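Local structure of 3-hydroxy-3-methylglutaryl-CoA lyase (Acinetobacter baumannii, 6NDS) at residues G189-V194 with L214-T219; T225-A230 with E261-M266; I78-D83 with N103-N108; Q45-T48 with R53-A56. The protein is named as a lyase, belongs to the HMGL-like family of TIM barrels, and holds a zinc ion and coenzyme A. All blocks are in the same frame, centred on the assembly; numbering follows the deposited sequence. Where two conformers were deposited one is given.

Interaction 1 of 4, residues G189-V194 with L214-T219. With ZN (zinc ion), chain H; ACT (acetate ion), chain E.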
loop_
_atom_site.group_PDB
_atom_site.type_symbol
_atom_site.label_atom_id
_atom_site.label_comp_id
_atom_site.label_asym_id
_atom_site.label_seq_id
_atom_site.Cartn_x
_atom_site.Cartn_y
_atom_site.Cartn_z
ATOM N N GLY A 189 1.427 -9.447 -8.529
ATOM C CA GLY A 189 1.661 -8.082 -8.096
ATOM C C GLY A 189 2.836 -7.424 -8.788
ATOM O O GLY A 189 3.694 -6.815 -8.140
ATOM N N MET A 190 2.886 -7.551 -10.112
ATOM C CA MET A 190 3.958 -6.978 -10.909
ATOM C C MET A 190 3.577 -5.666 -11.588
ATOM O O MET A 190 4.456 -5.021 -12.182
ATOM C CB MET A 190 4.417 -8.000 -11.955
ATOM C CG MET A 190 5.045 -9.249 -11.295
ATOM S SD MET A 190 5.468 -10.538 -12.472
ATOM C CE MET A 190 6.926 -9.858 -13.255
ATOM N N ALA A 191 2.315 -5.243 -11.505
ATOM C CA ALA A 191 1.851 -4.071 -12.247
ATOM C C ALA A 191 2.298 -2.756 -11.601
ATOM O O ALA A 191 2.518 -2.671 -10.389
ATOM C CB ALA A 191 0.323 -4.071 -12.355
ATOM N N ASN A 192 2.441 -1.725 -12.428
ATOM C CA ASN A 192 2.695 -0.368 -11.962
ATOM C C ASN A 192 1.657 0.566 -12.572
ATOM O O ASN A 192 1.032 0.234 -13.583
ATOM C CB ASN A 192 4.118 0.102 -12.312
ATOM C CG ASN A 192 4.311 0.357 -13.793
ATOM O OD1 ASN A 192 3.859 1.379 -14.330
ATOM N ND2 ASN A 192 5.014 -0.551 -14.460
ATOM N N PRO A 193 1.445 1.743 -11.971
ATOM C CA PRO A 193 0.313 2.591 -12.405
ATOM C C PRO A 193 0.376 3.068 -13.850
ATOM O O PRO A 193 -0.679 3.183 -14.485
ATOM C CB PRO A 193 0.378 3.772 -11.430
ATOM C CG PRO A 193 1.039 3.223 -10.218
ATOM C CD PRO A 193 2.011 2.174 -10.680
ATOM N N VAL A 194 1.559 3.388 -14.384
ATOM C CA VAL A 194 1.632 3.849 -15.770
ATOM C C VAL A 194 1.245 2.721 -16.715
ATOM O O VAL A 194 0.463 2.911 -17.657
ATOM C CB VAL A 194 3.030 4.400 -16.086
ATOM C CG1 VAL A 194 3.169 4.650 -17.585
ATOM C CG2 VAL A 194 3.248 5.685 -15.318
ATOM N N LEU A 214 -10.708 -5.450 -12.856
ATOM C CA LEU A 214 -9.284 -5.489 -12.549
ATOM C C LEU A 214 -9.085 -6.257 -11.250
ATOM O O LEU A 214 -9.784 -6.006 -10.260
ATOM C CB LEU A 214 -8.694 -4.082 -12.401
ATOM C CG LEU A 214 -8.257 -3.315 -13.653
ATOM C CD1 LEU A 214 -7.284 -4.141 -14.487
ATOM C CD2 LEU A 214 -9.449 -2.880 -14.470
ATOM N N HIS A 215 -8.112 -7.167 -11.248
ATOM C CA HIS A 215 -7.842 -8.066 -10.121
ATOM C C HIS A 215 -6.366 -7.912 -9.739
ATOM O O HIS A 215 -5.495 -8.559 -10.323
ATOM C CB HIS A 215 -8.208 -9.478 -10.562
ATOM C CG HIS A 215 -7.920 -10.560 -9.564
ATOM N ND1 HIS A 215 -8.924 -11.285 -8.955
ATOM C CD2 HIS A 215 -6.750 -11.109 -9.145
ATOM C CE1 HIS A 215 -8.386 -12.203 -8.169
ATOM N NE2 HIS A 215 -7.068 -12.116 -8.261
ATOM N N PHE A 216 -6.072 -7.038 -8.776
ATOM C CA PHE A 216 -4.691 -6.748 -8.391
ATOM C C PHE A 216 -4.286 -7.492 -7.120
ATOM O O PHE A 216 -5.047 -7.578 -6.155
ATOM C CB PHE A 216 -4.489 -5.239 -8.172
ATOM C CG PHE A 216 -4.620 -4.411 -9.415
ATOM C CD1 PHE A 216 -3.684 -4.514 -10.439
ATOM C CD2 PHE A 216 -5.636 -3.475 -9.538
ATOM C CE1 PHE A 216 -3.793 -3.723 -11.590
ATOM C CE2 PHE A 216 -5.739 -2.670 -10.679
ATOM C CZ PHE A 216 -4.818 -2.801 -11.708
ATOM N N HIS A 217 -3.079 -8.035 -7.122
ATOM C CA HIS A 217 -2.463 -8.484 -5.883
ATOM C C HIS A 217 -1.472 -7.416 -5.410
ATOM O O HIS A 217 -1.019 -6.569 -6.190
ATOM C CB HIS A 217 -1.795 -9.856 -6.078
ATOM C CG HIS A 217 -2.772 -10.997 -6.212
ATOM N ND1 HIS A 217 -3.028 -11.881 -5.180
ATOM C CD2 HIS A 217 -3.549 -11.399 -7.245
ATOM C CE1 HIS A 217 -3.919 -12.773 -5.573
ATOM N NE2 HIS A 217 -4.263 -12.496 -6.820
ATOM N N ASN A 218 -1.179 -7.424 -4.104
ATOM C CA ASN A 218 -0.422 -6.347 -3.466
ATOM C C ASN A 218 1.033 -6.732 -3.178
ATOM O O ASN A 218 1.663 -6.174 -2.264
ATOM C CB ASN A 218 -1.115 -5.909 -2.175
ATOM C CG ASN A 218 -0.588 -4.578 -1.656
ATOM O OD1 ASN A 218 -0.358 -3.644 -2.430
ATOM N ND2 ASN A 218 -0.381 -4.491 -0.346
ATOM N N THR A 219 1.592 -7.633 -3.990
ATOM C CA THR A 219 2.875 -8.266 -3.686
ATOM C C THR A 219 3.995 -7.253 -3.524
ATOM O O THR A 219 4.906 -7.471 -2.716
ATOM C CB THR A 219 3.207 -9.259 -4.799
ATOM O OG1 THR A 219 2.042 -10.050 -5.049
ATOM C CG2 THR A 219 4.379 -10.157 -4.414
HETATM ZN ZN ZN H . -5.751 -13.789 -7.795
HETATM C C ACT E . 5.720 1.580 -18.057
HETATM O O ACT E . 5.486 0.364 -17.803
HETATM O OXT ACT E . 5.613 2.198 -19.155
HETATM C CH3 ACT E . 6.208 2.453 -16.863
HETATM O O HOH W 1 -4.548 -15.554 -7.208
#

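Interaction 2 of 4, residues T225-A230 with E261-M266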
loop_
_atom_site.group_PDB
_atom_site.type_symbol
_atom_site.label_atom_id
_atom_site.label_comp_id
_atom_site.label_asym_id
_atom_site.label_seq_id
_atom_site.Cartn_x
_atom_site.Cartn_y
_atom_site.Cartn_z
ATOM N N THR A 225 -2.575 1.788 -5.316
ATOM C CA THR A 225 -2.140 2.783 -6.293
ATOM C C THR A 225 -2.564 2.372 -7.700
ATOM O O THR A 225 -2.998 3.209 -8.506
ATOM C CB THR A 225 -0.627 2.975 -6.199
ATOM O OG1 THR A 225 -0.289 3.265 -4.830
ATOM C CG2 THR A 225 -0.183 4.120 -7.063
ATOM N N ASN A 226 -2.499 1.073 -7.988
ATOM C CA ASN A 226 -2.943 0.580 -9.289
ATOM C C ASN A 226 -4.458 0.669 -9.442
ATOM O O ASN A 226 -4.955 0.915 -10.550
ATOM C CB ASN A 226 -2.465 -0.863 -9.492
ATOM C CG ASN A 226 -0.977 -0.963 -9.709
ATOM O OD1 ASN A 226 -0.334 -0.036 -10.224
ATOM N ND2 ASN A 226 -0.391 -2.126 -9.347
ATOM N N VAL A 227 -5.217 0.408 -8.368
ATOM C CA VAL A 227 -6.669 0.606 -8.419
ATOM C C VAL A 227 -6.992 2.041 -8.800
ATOM O O VAL A 227 -7.815 2.293 -9.685
ATOM C CB VAL A 227 -7.327 0.252 -7.071
ATOM C CG1 VAL A 227 -8.798 0.729 -7.062
ATOM C CG2 VAL A 227 -7.249 -1.237 -6.848
ATOM N N LEU A 228 -6.395 3.001 -8.094
ATOM C CA LEU A 228 -6.729 4.400 -8.353
ATOM C C LEU A 228 -6.307 4.811 -9.760
ATOM O O LEU A 228 -7.022 5.564 -10.435
ATOM C CB LEU A 228 -6.084 5.295 -7.284
ATOM C CG LEU A 228 -6.657 6.711 -7.151
ATOM C CD1 LEU A 228 -8.156 6.663 -6.907
ATOM C CD2 LEU A 228 -5.951 7.463 -6.021
ATOM N N ALA A 229 -5.157 4.317 -10.233
ATOM C CA ALA A 229 -4.735 4.621 -11.599
ATOM C C ALA A 229 -5.724 4.072 -12.622
ATOM O O ALA A 229 -6.051 4.752 -13.604
ATOM C CB ALA A 229 -3.336 4.066 -11.875
ATOM N N ALA A 230 -6.200 2.839 -12.418
ATOM C CA ALA A 230 -7.207 2.269 -13.316
ATOM C C ALA A 230 -8.513 3.057 -13.252
ATOM O O ALA A 230 -9.148 3.316 -14.283
ATOM C CB ALA A 230 -7.461 0.797 -12.965
ATOM N N GLU A 261 -11.290 -4.147 2.885
ATOM C CA GLU A 261 -11.629 -3.011 3.736
ATOM C C GLU A 261 -10.652 -1.850 3.538
ATOM O O GLU A 261 -11.041 -0.689 3.696
ATOM C CB GLU A 261 -11.718 -3.444 5.204
ATOM C CG GLU A 261 -10.452 -4.026 5.792
ATOM C CD GLU A 261 -10.349 -5.546 5.679
ATOM O OE1 GLU A 261 -11.012 -6.169 4.820
ATOM O OE2 GLU A 261 -9.562 -6.115 6.451
ATOM N N ASP A 262 -9.401 -2.126 3.156
ATOM C CA ASP A 262 -8.498 -1.029 2.816
ATOM C C ASP A 262 -8.939 -0.337 1.525
ATOM O O ASP A 262 -8.865 0.891 1.423
ATOM C CB ASP A 262 -7.050 -1.535 2.698
ATOM C CG ASP A 262 -6.482 -2.069 4.024
ATOM O OD1 ASP A 262 -7.186 -2.023 5.055
ATOM O OD2 ASP A 262 -5.317 -2.544 4.035
ATOM N N LEU A 263 -9.411 -1.106 0.534
ATOM C CA LEU A 263 -9.953 -0.507 -0.692
ATOM C C LEU A 263 -11.191 0.335 -0.405
ATOM O O LEU A 263 -11.309 1.478 -0.874
ATOM C CB LEU A 263 -10.281 -1.609 -1.702
ATOM C CG LEU A 263 -11.131 -1.188 -2.907
ATOM C CD1 LEU A 263 -10.383 -0.166 -3.749
ATOM C CD2 LEU A 263 -11.498 -2.428 -3.745
ATOM N N VAL A 264 -12.129 -0.209 0.371
ATOM C CA VAL A 264 -13.354 0.529 0.669
ATOM C C VAL A 264 -13.042 1.770 1.495
ATOM O O VAL A 264 -13.637 2.824 1.280
ATOM C CB VAL A 264 -14.389 -0.377 1.358
ATOM C CG1 VAL A 264 -15.659 0.430 1.758
ATOM C CG2 VAL A 264 -14.776 -1.538 0.436
ATOM N N ASN A 265 -12.083 1.685 2.421
ATOM C CA ASN A 265 -11.706 2.886 3.173
ATOM C C ASN A 265 -11.130 3.953 2.252
ATOM O O ASN A 265 -11.441 5.139 2.392
ATOM C CB ASN A 265 -10.695 2.541 4.274
ATOM C CG ASN A 265 -10.270 3.766 5.066
ATOM O OD1 ASN A 265 -11.043 4.302 5.872
ATOM N ND2 ASN A 265 -9.042 4.239 4.821
ATOM N N MET A 266 -10.281 3.550 1.302
ATOM C CA MET A 266 -9.740 4.511 0.347
ATOM C C MET A 266 -10.859 5.240 -0.395
ATOM O O MET A 266 -10.851 6.476 -0.510
ATOM C CB MET A 266 -8.828 3.794 -0.651
ATOM C CG MET A 266 -8.274 4.769 -1.695
ATOM S SD MET A 266 -7.051 4.067 -2.824
ATOM C CE MET A 266 -8.086 3.128 -3.948
#

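Interaction 3 of 4, residues I78-D83 with N103-N108. With EDO (1,2-ethanediol), chain G.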
loop_
_atom_site.group_PDB
_atom_site.type_symbol
_atom_site.label_atom_id
_atom_site.label_comp_id
_atom_site.label_asym_id
_atom_site.label_seq_id
_atom_site.Cartn_x
_atom_site.Cartn_y
_atom_site.Cartn_z
ATOM N N ILE A 78 -24.850 -22.205 0.954
ATOM C CA ILE A 78 -24.923 -20.779 1.256
ATOM C C ILE A 78 -26.345 -20.262 1.060
ATOM O O ILE A 78 -27.151 -20.820 0.301
ATOM C CB ILE A 78 -23.927 -19.977 0.393
ATOM C CG1 ILE A 78 -24.134 -20.264 -1.100
ATOM C CG2 ILE A 78 -22.484 -20.272 0.830
ATOM C CD1 ILE A 78 -23.323 -19.312 -2.012
ATOM N N THR A 79 -26.662 -19.189 1.776
ATOM C CA THR A 79 -27.907 -18.462 1.571
ATOM C C THR A 79 -27.759 -17.562 0.350
ATOM O O THR A 79 -26.874 -16.701 0.318
ATOM C CB THR A 79 -28.223 -17.630 2.810
ATOM O OG1 THR A 79 -28.322 -18.494 3.943
ATOM C CG2 THR A 79 -29.542 -16.857 2.623
ATOM N N ARG A 80 -28.611 -17.752 -0.654
ATOM C CA ARG A 80 -28.516 -16.985 -1.897
ATOM C C ARG A 80 -29.282 -15.674 -1.736
ATOM O O ARG A 80 -30.508 -15.683 -1.602
ATOM C CB ARG A 80 -29.082 -17.780 -3.074
ATOM C CG ARG A 80 -28.430 -19.142 -3.319
ATOM C CD ARG A 80 -26.979 -18.991 -3.683
ATOM N NE ARG A 80 -26.389 -20.276 -4.052
ATOM C CZ ARG A 80 -26.126 -20.657 -5.301
ATOM N NH1 ARG A 80 -26.405 -19.859 -6.324
ATOM N NH2 ARG A 80 -25.581 -21.845 -5.528
ATOM N N HIS A 81 -28.567 -14.555 -1.746
ATOM C CA HIS A 81 -29.216 -13.251 -1.836
ATOM C C HIS A 81 -29.560 -12.981 -3.292
ATOM O O HIS A 81 -28.717 -13.176 -4.171
ATOM C CB HIS A 81 -28.298 -12.160 -1.289
ATOM C CG HIS A 81 -28.096 -12.231 0.192
ATOM N ND1 HIS A 81 -28.265 -11.139 1.018
ATOM C CD2 HIS A 81 -27.746 -13.264 0.997
ATOM C CE1 HIS A 81 -28.022 -11.497 2.268
ATOM N NE2 HIS A 81 -27.712 -12.783 2.281
ATOM N N LYS A 82 -30.793 -12.529 -3.551
ATOM C CA LYS A 82 -31.259 -12.439 -4.934
ATOM C C LYS A 82 -30.458 -11.440 -5.752
ATOM O O LYS A 82 -30.384 -11.563 -6.979
ATOM C CB LYS A 82 -32.735 -12.053 -4.983
ATOM C CG LYS A 82 -33.682 -13.156 -4.588
ATOM C CD LYS A 82 -35.121 -12.743 -4.858
ATOM C CE LYS A 82 -36.080 -13.808 -4.365
ATOM N NZ LYS A 82 -35.769 -14.184 -2.955
ATOM N N ASP A 83 -29.866 -10.441 -5.107
ATOM C CA ASP A 83 -29.200 -9.388 -5.864
ATOM C C ASP A 83 -27.683 -9.535 -5.861
ATOM O O ASP A 83 -26.967 -8.581 -6.183
ATOM C CB ASP A 83 -29.637 -8.019 -5.345
ATOM C CG ASP A 83 -31.054 -7.668 -5.780
ATOM O OD1 ASP A 83 -31.340 -7.752 -6.994
ATOM O OD2 ASP A 83 -31.888 -7.337 -4.913
ATOM N N ASN A 103 -25.305 -24.765 -9.383
ATOM C CA ASN A 103 -26.035 -23.517 -9.599
ATOM C C ASN A 103 -25.179 -22.297 -9.269
ATOM O O ASN A 103 -25.647 -21.328 -8.662
ATOM C CB ASN A 103 -27.350 -23.480 -8.814
ATOM C CG ASN A 103 -28.240 -22.329 -9.245
ATOM O OD1 ASN A 103 -28.241 -21.942 -10.416
ATOM N ND2 ASN A 103 -28.975 -21.755 -8.297
ATOM N N ALA A 104 -23.914 -22.334 -9.671
ATOM C CA ALA A 104 -23.158 -21.091 -9.717
ATOM C C ALA A 104 -23.869 -20.119 -10.654
ATOM O O ALA A 104 -24.400 -20.520 -11.696
ATOM C CB ALA A 104 -21.728 -21.349 -10.189
ATOM N N ASN A 105 -23.944 -18.843 -10.253
ATOM C CA ASN A 105 -24.637 -17.866 -11.089
ATOM C C ASN A 105 -23.794 -17.447 -12.280
ATOM O O ASN A 105 -24.339 -16.999 -13.298
ATOM C CB ASN A 105 -24.993 -16.599 -10.309
ATOM C CG ASN A 105 -25.910 -16.853 -9.121
ATOM O OD1 ASN A 105 -25.758 -16.213 -8.077
ATOM N ND2 ASN A 105 -26.880 -17.765 -9.275
ATOM N N GLU A 106 -22.478 -17.539 -12.146
ATOM C CA GLU A 106 -21.553 -17.094 -13.175
ATOM C C GLU A 106 -20.316 -17.975 -13.129
ATOM O O GLU A 106 -19.827 -18.320 -12.049
ATOM C CB GLU A 106 -21.183 -15.625 -12.967
ATOM C CG GLU A 106 -20.264 -15.019 -14.019
ATOM C CD GLU A 106 -20.221 -13.489 -13.908
ATOM O OE1 GLU A 106 -19.294 -12.954 -13.255
ATOM O OE2 GLU A 106 -21.131 -12.827 -14.454
ATOM N N LEU A 107 -19.836 -18.355 -14.306
ATOM C CA LEU A 107 -18.639 -19.167 -14.444
ATOM C C LEU A 107 -17.493 -18.264 -14.877
ATOM O O LEU A 107 -17.564 -17.640 -15.941
ATOM C CB LEU A 107 -18.866 -20.286 -15.462
ATOM C CG LEU A 107 -19.516 -21.578 -14.950
ATOM C CD1 LEU A 107 -20.796 -21.345 -14.180
ATOM C CD2 LEU A 107 -19.751 -22.523 -16.134
ATOM N N ASN A 108 -16.448 -18.201 -14.052
ATOM C CA ASN A 108 -15.252 -17.400 -14.320
ATOM C C ASN A 108 -14.185 -18.313 -14.919
ATOM O O ASN A 108 -13.527 -19.076 -14.204
ATOM C CB ASN A 108 -14.754 -16.734 -13.045
ATOM C CG ASN A 108 -13.514 -15.912 -13.271
ATOM O OD1 ASN A 108 -13.245 -15.483 -14.395
ATOM N ND2 ASN A 108 -12.738 -15.687 -12.204
HETATM C C1 EDO G . -29.625 -23.864 1.988
HETATM O O1 EDO G . -29.380 -24.001 0.584
HETATM C C2 EDO G . -29.497 -22.396 2.365
HETATM O O2 EDO G . -30.288 -21.608 1.468
HETATM O O HOH W 2 -28.397 -17.812 -6.624
#

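Interaction 4 of 4, residues Q45-T48 with R53-A56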
loop_
_atom_site.group_PDB
_atom_site.type_symbol
_atom_site.label_atom_id
_atom_site.label_comp_id
_atom_site.label_asym_id
_atom_site.label_seq_id
_atom_site.Cartn_x
_atom_site.Cartn_y
_atom_site.Cartn_z
ATOM N N GLN A 45 -21.877 -14.188 5.753
ATOM C CA GLN A 45 -21.592 -12.873 6.336
ATOM C C GLN A 45 -21.198 -11.872 5.251
ATOM O O GLN A 45 -21.652 -10.720 5.267
ATOM C CB GLN A 45 -20.479 -12.980 7.382
ATOM C CG GLN A 45 -20.911 -13.660 8.669
ATOM C CD GLN A 45 -21.957 -12.839 9.383
ATOM O OE1 GLN A 45 -23.059 -13.313 9.642
ATOM N NE2 GLN A 45 -21.621 -11.584 9.683
ATOM N N LEU A 46 -20.362 -12.293 4.308
ATOM C CA LEU A 46 -19.978 -11.406 3.215
ATOM C C LEU A 46 -21.196 -10.970 2.413
ATOM O O LEU A 46 -21.256 -9.830 1.931
ATOM C CB LEU A 46 -18.968 -12.098 2.303
ATOM C CG LEU A 46 -17.611 -12.318 2.964
ATOM C CD1 LEU A 46 -16.826 -13.338 2.142
ATOM C CD2 LEU A 46 -16.830 -11.009 3.079
ATOM N N SER A 47 -22.177 -11.865 2.263
ATOM C CA SER A 47 -23.411 -11.540 1.550
ATOM C C SER A 47 -24.208 -10.427 2.204
ATOM O O SER A 47 -25.123 -9.902 1.563
ATOM C CB SER A 47 -24.332 -12.767 1.429
ATOM O OG SER A 47 -23.827 -13.697 0.476
ATOM N N THR A 48 -23.914 -10.065 3.452
ATOM C CA THR A 48 -24.636 -8.975 4.094
ATOM C C THR A 48 -23.929 -7.631 3.955
ATOM O O THR A 48 -24.455 -6.627 4.456
ATOM C CB THR A 48 -24.863 -9.266 5.585
ATOM O OG1 THR A 48 -23.616 -9.192 6.299
ATOM C CG2 THR A 48 -25.492 -10.644 5.793
ATOM N N ARG A 53 -21.007 -9.071 -6.402
ATOM C CA ARG A 53 -20.435 -10.341 -6.826
ATOM C C ARG A 53 -19.566 -10.877 -5.709
ATOM O O ARG A 53 -18.801 -10.126 -5.104
ATOM C CB ARG A 53 -19.587 -10.194 -8.100
ATOM C CG ARG A 53 -20.369 -10.309 -9.382
ATOM C CD ARG A 53 -19.469 -10.134 -10.619
ATOM N NE ARG A 53 -20.142 -10.538 -11.851
ATOM C CZ ARG A 53 -21.009 -9.780 -12.518
ATOM N NH1 ARG A 53 -21.320 -8.561 -12.076
ATOM N NH2 ARG A 53 -21.567 -10.229 -13.636
ATOM N N ILE A 54 -19.696 -12.174 -5.430
ATOM C CA ILE A 54 -18.827 -12.877 -4.490
ATOM C C ILE A 54 -18.351 -14.132 -5.198
ATOM O O ILE A 54 -19.173 -14.904 -5.701
ATOM C CB ILE A 54 -19.557 -13.248 -3.179
ATOM C CG1 ILE A 54 -20.008 -11.984 -2.424
ATOM C CG2 ILE A 54 -18.646 -14.110 -2.270
ATOM C CD1 ILE A 54 -20.928 -12.251 -1.212
ATOM N N GLU A 55 -17.041 -14.329 -5.261
ATOM C CA GLU A 55 -16.499 -15.561 -5.834
ATOM C C GLU A 55 -16.453 -16.569 -4.692
ATOM O O GLU A 55 -15.572 -16.510 -3.826
ATOM C CB GLU A 55 -15.135 -15.316 -6.475
ATOM C CG GLU A 55 -14.733 -16.427 -7.447
ATOM C CD GLU A 55 -13.597 -16.010 -8.374
ATOM O OE1 GLU A 55 -12.460 -15.855 -7.881
ATOM O OE2 GLU A 55 -13.846 -15.817 -9.586
ATOM N N ALA A 56 -17.425 -17.488 -4.686
ATOM C CA ALA A 56 -17.667 -18.380 -3.556
ATOM C C ALA A 56 -16.793 -19.628 -3.564
ATOM O O ALA A 56 -16.740 -20.324 -2.545
ATOM C CB ALA A 56 -19.139 -18.806 -3.519
#

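Interaction 1 of 4, residues G189-V194 with L214-T219
Van der Waals packing between G189 and the loop after the strand brings the two backbones closest: the CA atoms of G189 and T219 lie 4.6 Å apart, and G189 CA sits 3.6 Å from H217 O. G189 adopts a positive phi (62°), and its CA is packed against both H217 O and the side chain of T219. T219 turns its hydroxyl to this side, but OG1 is hydrogen-bonded to S255, and its 3.6 Å distance to G189 N is packing. The apolar side-chain contact is A191 CB against F216 CE1 at 4.2 Å, oblique to the ring; V196 of helix 193-203 packs against both residues.

These pieces belong to one beta-alpha-beta unit of the TIM barrel, strand 182-186, helix 193-203 and strand 212-216. G189-V194 covers the end of the loop and the start of helix 193-203, with N192 at the N-cap, and D186 takes the backbone N-H groups of M190 and A191.

Metal coordination engages the two histidines of L214-T219. H215 NE2 and H217 NE2 each bind the zinc ion at 2.2 Å, with water 1 and D25 among the further ligands. The two rings arrive by different torsions: CG of H215 is anti to the backbone N (chi1 176°), whereas CG of H217 is anti to the carbonyl carbon (-72°). Second-shell bonds fix both rotations, since H215 ND1 is hydrogen-bonded to D239 OD2 and H217 ND1 to S255 O.

Interaction 2 of 4, residues T225-A230 with E261-M266
V227 and M266 both carry their leading branch anti to the backbone N: CG1 of V227 at chi1 169°, and CG of M266 likewise. The methionine stays extended through chi2 and then bends at chi3 (77°), which places its terminal methyl CE 4.0 Å from V227 CG1. These two side chains slide past one another in opposite directions, while L263 meets V227 at about a right angle. L263 leaves its helix at an angle to the other one, yet CD1 reaches V227 CG1 at 3.8 Å. One valine methyl is therefore touched by two methyl groups from successive turns of the facing helix. L228 joins more loosely, its CB lying 4.5 Å from M266 CE.

The two segments come from helices 223-232 and 260-270, which stand on the outside of the TIM barrel near the strand 237-240. Their local axes approach to 11.4 Å and cross at -46°. At that separation the backbones stay well apart, with V227 CA and L263 CA 8.5 Å from each other, and long or branched side chains have to bridge the interval. F238 and A240 of the strand lie beneath, packing on V227 and L263 respectively.

Every touch across this pair is apolar. The acidic groups of 261-266 are engaged elsewhere: D262 accepts from the backbone N atoms of Q299 and L300, and E261 from G243 N and the hydroxyls of S285 and S298. The second subunit also packs here, its L222 against M266, and T225 OG1 is hydrogen-bonded to T225 OG1 of that subunit.

Interaction 3 of 4, residues I78-D83 with N103-N108
R80 reaches from the loop between helix 71-77 and strand 85-90 to the carbonyl oxygen of N103, which closes helix 93-101 with a Schellman motif just before strand 106-112 of the TIM barrel. Two guanidinium nitrogens grip this single oxygen end-on. R80 NH1 donates to N103 O at 2.9 Å with an N-H...O angle of 158°, the straighter bond; R80 NH2 donates to N103 O at 3.2 Å and 139°. The oxygen lies almost exactly in the guanidinium plane, whereas seen from the acceptor both donors come from one face of the carbonyl plane: NH1 tilted from it, NH2 well above it. A bend at chi2 directs the arginine chain to this position.

NH2 has further partners at helix ends, a hydrogen bond to F75 O and a weak one to A102 O, so R80 ties together the C-terminal ends of helices 71-77 and 93-101. The positive group would probably be stabilised by the carbonyls gathered there.

Both ends of the N105 amide are engaged. Its OD1 accepts from Y86 N of the neighbouring strand, and the amide plane stands 72° from that of the guanidinium. R80 NH1 and N105 ND2 are 3.6 Å apart, donor facing donor, and water 2 settles the mismatch by accepting from R80 NH1 at 2.9 Å and from N105 ND2 at 3.1 Å.

Interaction 4 of 4, residues Q45-T48 with R53-A56
I54 extends its CD1 methyl against the C-terminal part of helix 36-46 and S47, 4.0 Å from L46 CB and 3.7 Å from S47 OG. Its CG1 branch lies anti to the carbonyl carbon (chi1 -63°) and chi2 is extended at 171°, which carries CD1 well out from the strand; the same methyl is also 3.7 Å from S47 N. L46 points its CB bond at the strand, and of its side chain CB is the atom nearest I54, since CG turns beside the backbone N; L46 C is also 3.9 Å from I54 CD1. The leucine side chain packs on F51, P23 and L284 as well.

The pairing is the helix-to-strand packing of a TIM barrel, here between helix 36-46 and strand 53-58, which are joined by a short loop. S47 CA and I54 CA remain 7.7 Å apart, so it is the length of the isoleucine that makes the contact.

S47 OG offers I54 only van der Waals contact; its polar partners are Y86 OH and I43 O. T48 has chi1 70°, placing OG1 2.7 Å from Q45 O, a bond that lies in the carbonyl plane on a lone pair. T48 N donates to the same Q45 O at 3.0 Å.

In the fold
Along the chain the contacts follow one another without interleaving: interaction 4, then 3, then 1, then 2, all within the one HMGL-like TIM barrel. They form two neighbouring pairs. Interactions 3 and 4 have centres about 9 Å apart and join through R53 with E106 (salt bridge) and E55 with N108, linking strands 53-58 and 106-112; no other chain touches them. Interactions 1 and 2, about 11 Å apart between centres, meet where A191 O probably accepts from N226 ND2, and they put the zinc-binding strand and the following helix next to the second subunit. Interactions 1 and 3, with centres about 27 Å apart, reach the same sheet from opposite sides of the chain's centre.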